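Local structure of C2 toxin component I (Clostridium botulinum, 2J3V) at residues F358-F363 with T414-V419. The protein transfers ADP-ribose, most probably to actin, as the enzymatic component of the binary C2 toxin. The protein carries 1 engineered substitution. Residues are numbered along the deposited sequence; the frame is centred on the assembly and turned at random.
Sequences FSKSRF and TKMTQV
Phe-363 pairs with Val-419 in parallel register where the loop whose residues Phe-358 to Ser-361 form a type I beta turn leads into strand 363-369, which lies between strands 295-301 and 414-426 in the mixed sheet of the C-terminal ADP-ribosyltransferase module; Val-419 N donates to Arg-362 O at 3.0 Å, the donor lying nearly on the line of the C=O bond. Before Arg-362 and Gln-418 the backbones part, to 7.7 Å between the CA atoms of Lys-360 and Met-416, and side chains span the gap. Gln-418, extended beyond CG, lays its CG against Arg-362 CB (3.5 Å) and carries its amide to the turn, where NE2 gives Ser-359 O a bond of 2.9 Å that lies in both the carbonyl and the amide planes. Its OE1 accepts from NH1 of Arg-300 (strand 295-301), and the same NH1 also hydrogen-bonds Ser-361 O, so both ends of the amide are held. The bridge pair also meets by its side chains, Phe-363 CD2 lying 3.8 Å from Val-419 CG2, on the face that Phe-332 of helix 326-336 helps to cover. A bend at chi3 (92°) turns the Arg-362 guanidinium under Met-416, whose SD sits 3.4 Å above the centre of one face. At the guanidinium edge, NH1 donates to a water that in turn donates to Thr-417 O, 2.7 Å from the water oxygen.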
ATOM      1  N   PHE A 358       7.554  15.894   7.204  1.00 26.86           N
ATOM      2  CA  PHE A 358       7.345  14.664   7.960  1.00 25.92           C
ATOM      3  C   PHE A 358       8.243  13.522   7.492  1.00 25.83           C
ATOM      4  O   PHE A 358       8.013  12.379   7.802  1.00 26.57           O
ATOM      5  CB  PHE A 358       5.879  14.270   7.871  1.00 26.42           C
ATOM      6  CG  PHE A 358       4.950  15.240   8.601  1.00 25.57           C
ATOM      7  CD1 PHE A 358       4.644  15.047   9.921  1.00 29.23           C
ATOM      8  CD2 PHE A 358       4.400  16.314   7.943  1.00 26.76           C
ATOM      9  CE1 PHE A 358       3.797  15.942  10.600  1.00 29.82           C
ATOM     10  CE2 PHE A 358       3.550  17.204   8.582  1.00 27.65           C
ATOM     11  CZ  PHE A 358       3.268  17.031   9.912  1.00 29.92           C
ATOM     12  N   SER A 359       9.258  13.820   6.698  1.00 26.17           N
ATOM     13  CA  SER A 359      10.030  12.776   5.992  1.00 25.55           C
ATOM     14  C   SER A 359      10.732  11.843   6.957  1.00 25.59           C
ATOM     15  O   SER A 359      10.898  10.659   6.676  1.00 25.51           O
ATOM     16  CB  SER A 359      11.040  13.420   5.049  1.00 26.55           C
ATOM     17  OG  SER A 359      11.975  14.226   5.784  1.00 31.03           O
ATOM     18  N   LYS A 360      11.073  12.343   8.148  1.00 25.98           N
ATOM     19  CA  LYS A 360      11.697  11.506   9.182  1.00 26.68           C
ATOM     20  C   LYS A 360      10.744  10.826  10.163  1.00 26.00           C
ATOM     21  O   LYS A 360      11.198  10.021  10.958  1.00 26.14           O
ATOM     22  CB  LYS A 360      12.814  12.269   9.930  1.00 27.74           C
ATOM     23  CG  LYS A 360      13.826  12.838   8.928  1.00 31.96           C
ATOM     24  CD  LYS A 360      14.940  13.665   9.575  1.00 37.33           C
ATOM     25  CE  LYS A 360      15.357  14.841   8.671  1.00 39.66           C
ATOM     26  NZ  LYS A 360      16.864  14.991   8.641  1.00 45.48           N
ATOM     27  N   SER A 361       9.448  11.106  10.102  1.00 25.45           N
ATOM     28  CA  SER A 361       8.482  10.365  10.919  1.00 25.19           C
ATOM     29  C   SER A 361       8.288   8.980  10.288  1.00 25.74           C
ATOM     30  O   SER A 361       7.729   8.870   9.188  1.00 25.72           O
ATOM     31  CB  SER A 361       7.179  11.120  10.981  1.00 25.43           C
ATOM     32  OG  SER A 361       7.346  12.351  11.669  1.00 24.37           O
ATOM     33  N   ARG A 362       8.721   7.914  10.963  1.00 25.51           N
ATOM     34  CA  ARG A 362       8.870   6.650  10.250  1.00 26.20           C
ATOM     35  C   ARG A 362       7.700   5.665  10.328  1.00 25.07           C
ATOM     36  O   ARG A 362       7.760   4.588   9.741  1.00 24.23           O
ATOM     37  CB  ARG A 362      10.187   5.992  10.574  1.00 26.89           C
ATOM     38  CG  ARG A 362      10.291   5.494  11.873  1.00 29.33           C
ATOM     39  CD  ARG A 362      11.751   5.291  12.235  1.00 31.38           C
ATOM     40  NE  ARG A 362      12.256   6.473  12.877  1.00 35.77           N
ATOM     41  CZ  ARG A 362      13.524   6.735  13.056  1.00 32.61           C
ATOM     42  NH1 ARG A 362      14.416   5.893  12.640  1.00 32.58           N
ATOM     43  NH2 ARG A 362      13.878   7.842  13.655  1.00 30.38           N
ATOM     44  N   PHE A 363       6.645   6.065  11.021  1.00 23.14           N
ATOM     45  CA  PHE A 363       5.469   5.247  11.126  1.00 23.60           C
ATOM     46  C   PHE A 363       4.379   5.833  10.179  1.00 22.06           C
ATOM     47  O   PHE A 363       3.697   6.830  10.480  1.00 19.76           O
ATOM     48  CB  PHE A 363       5.025   5.123  12.579  1.00 23.63           C
ATOM     49  CG  PHE A 363       6.064   4.498  13.468  1.00 24.81           C
ATOM     50  CD1 PHE A 363       7.045   5.287  14.097  1.00 24.43           C
ATOM     51  CD2 PHE A 363       6.037   3.130  13.731  1.00 25.21           C
ATOM     52  CE1 PHE A 363       7.987   4.723  14.920  1.00 25.61           C
ATOM     53  CE2 PHE A 363       6.982   2.552  14.572  1.00 26.77           C
ATOM     54  CZ  PHE A 363       7.980   3.348  15.159  1.00 26.70           C
ATOM     55  N   THR A 414      21.131  10.010   3.085  1.00 36.31           N
ATOM     56  CA  THR A 414      20.337   9.589   4.206  1.00 34.41           C
ATOM     57  C   THR A 414      19.147   8.738   3.723  1.00 33.30           C
ATOM     58  O   THR A 414      18.301   9.216   2.961  1.00 30.93           O
ATOM     59  CB  THR A 414      19.800  10.849   4.957  1.00 35.27           C
ATOM     60  OG1 THR A 414      20.862  11.752   5.242  1.00 34.42           O
ATOM     61  CG2 THR A 414      19.281  10.504   6.333  1.00 35.01           C
ATOM     62  N   LYS A 415      19.141   7.481   4.170  1.00 31.71           N
ATOM     63  CA  LYS A 415      18.058   6.524   4.018  1.00 31.85           C
ATOM     64  C   LYS A 415      17.600   6.142   5.429  1.00 30.18           C
ATOM     65  O   LYS A 415      18.395   6.143   6.353  1.00 30.72           O
ATOM     66  CB  LYS A 415      18.578   5.258   3.310  1.00 32.19           C
ATOM     67  CG  LYS A 415      18.814   5.447   1.828  1.00 34.66           C
ATOM     68  CD  LYS A 415      19.206   4.132   1.127  1.00 35.95           C
ATOM     69  CE  LYS A 415      20.480   3.546   1.731  1.00 41.00           C
ATOM     70  NZ  LYS A 415      21.277   2.731   0.736  1.00 43.79           N
ATOM     71  N   MET A 416      16.340   5.779   5.585  1.00 27.51           N
ATOM     72  CA  MET A 416      15.795   5.412   6.856  1.00 26.23           C
ATOM     73  C   MET A 416      14.807   4.238   6.661  1.00 26.46           C
ATOM     74  O   MET A 416      13.955   4.265   5.747  1.00 24.59           O
ATOM     75  CB  MET A 416      15.090   6.612   7.453  1.00 25.85           C
ATOM     76  CG  MET A 416      14.468   6.342   8.781  1.00 28.79           C
ATOM     77  SD  MET A 416      13.760   7.714   9.705  1.00 34.05           S
ATOM     78  CE  MET A 416      14.919   8.993   9.310  1.00 32.29           C
ATOM     79  N   THR A 417      14.912   3.230   7.532  1.00 25.50           N
ATOM     80  CA  THR A 417      13.940   2.156   7.575  1.00 23.92           C
ATOM     81  C   THR A 417      12.666   2.693   8.224  1.00 24.19           C
ATOM     82  O   THR A 417      12.691   3.315   9.325  1.00 23.76           O
ATOM     83  CB  THR A 417      14.504   0.994   8.341  1.00 24.17           C
ATOM     84  OG1 THR A 417      15.684   0.504   7.669  1.00 21.79           O
ATOM     85  CG2 THR A 417      13.486  -0.216   8.336  1.00 24.12           C
ATOM     86  N   GLN A 418      11.556   2.493   7.526  1.00 23.16           N
ATOM     87  CA  GLN A 418      10.227   2.976   7.947  1.00 22.00           C
ATOM     88  C   GLN A 418       9.199   1.873   7.702  1.00 21.87           C
ATOM     89  O   GLN A 418       9.508   0.852   7.110  1.00 20.22           O
ATOM     90  CB  GLN A 418       9.851   4.224   7.132  1.00 22.37           C
ATOM     91  CG  GLN A 418      10.901   5.341   7.193  1.00 21.80           C
ATOM     92  CD  GLN A 418      10.458   6.719   6.723  1.00 22.35           C
ATOM     93  OE1 GLN A 418       9.555   6.848   5.871  1.00 19.96           O
ATOM     94  NE2 GLN A 418      11.125   7.777   7.259  1.00 18.12           N
ATOM     95  N   VAL A 419       7.980   2.076   8.183  1.00 21.29           N
ATOM     96  CA  VAL A 419       6.961   1.088   8.046  1.00 21.89           C
ATOM     97  C   VAL A 419       5.701   1.713   7.510  1.00 21.72           C
ATOM     98  O   VAL A 419       5.271   2.737   8.019  1.00 21.14           O
ATOM     99  CB  VAL A 419       6.684   0.276   9.362  1.00 22.61           C
ATOM    100  CG1 VAL A 419       7.902  -0.566   9.736  1.00 23.32           C
ATOM    101  CG2 VAL A 419       6.207   1.152  10.519  1.00 23.18           C
TER
HETATM  102  O   HOH W   1      14.603   3.655  11.184  1.00 15.84           O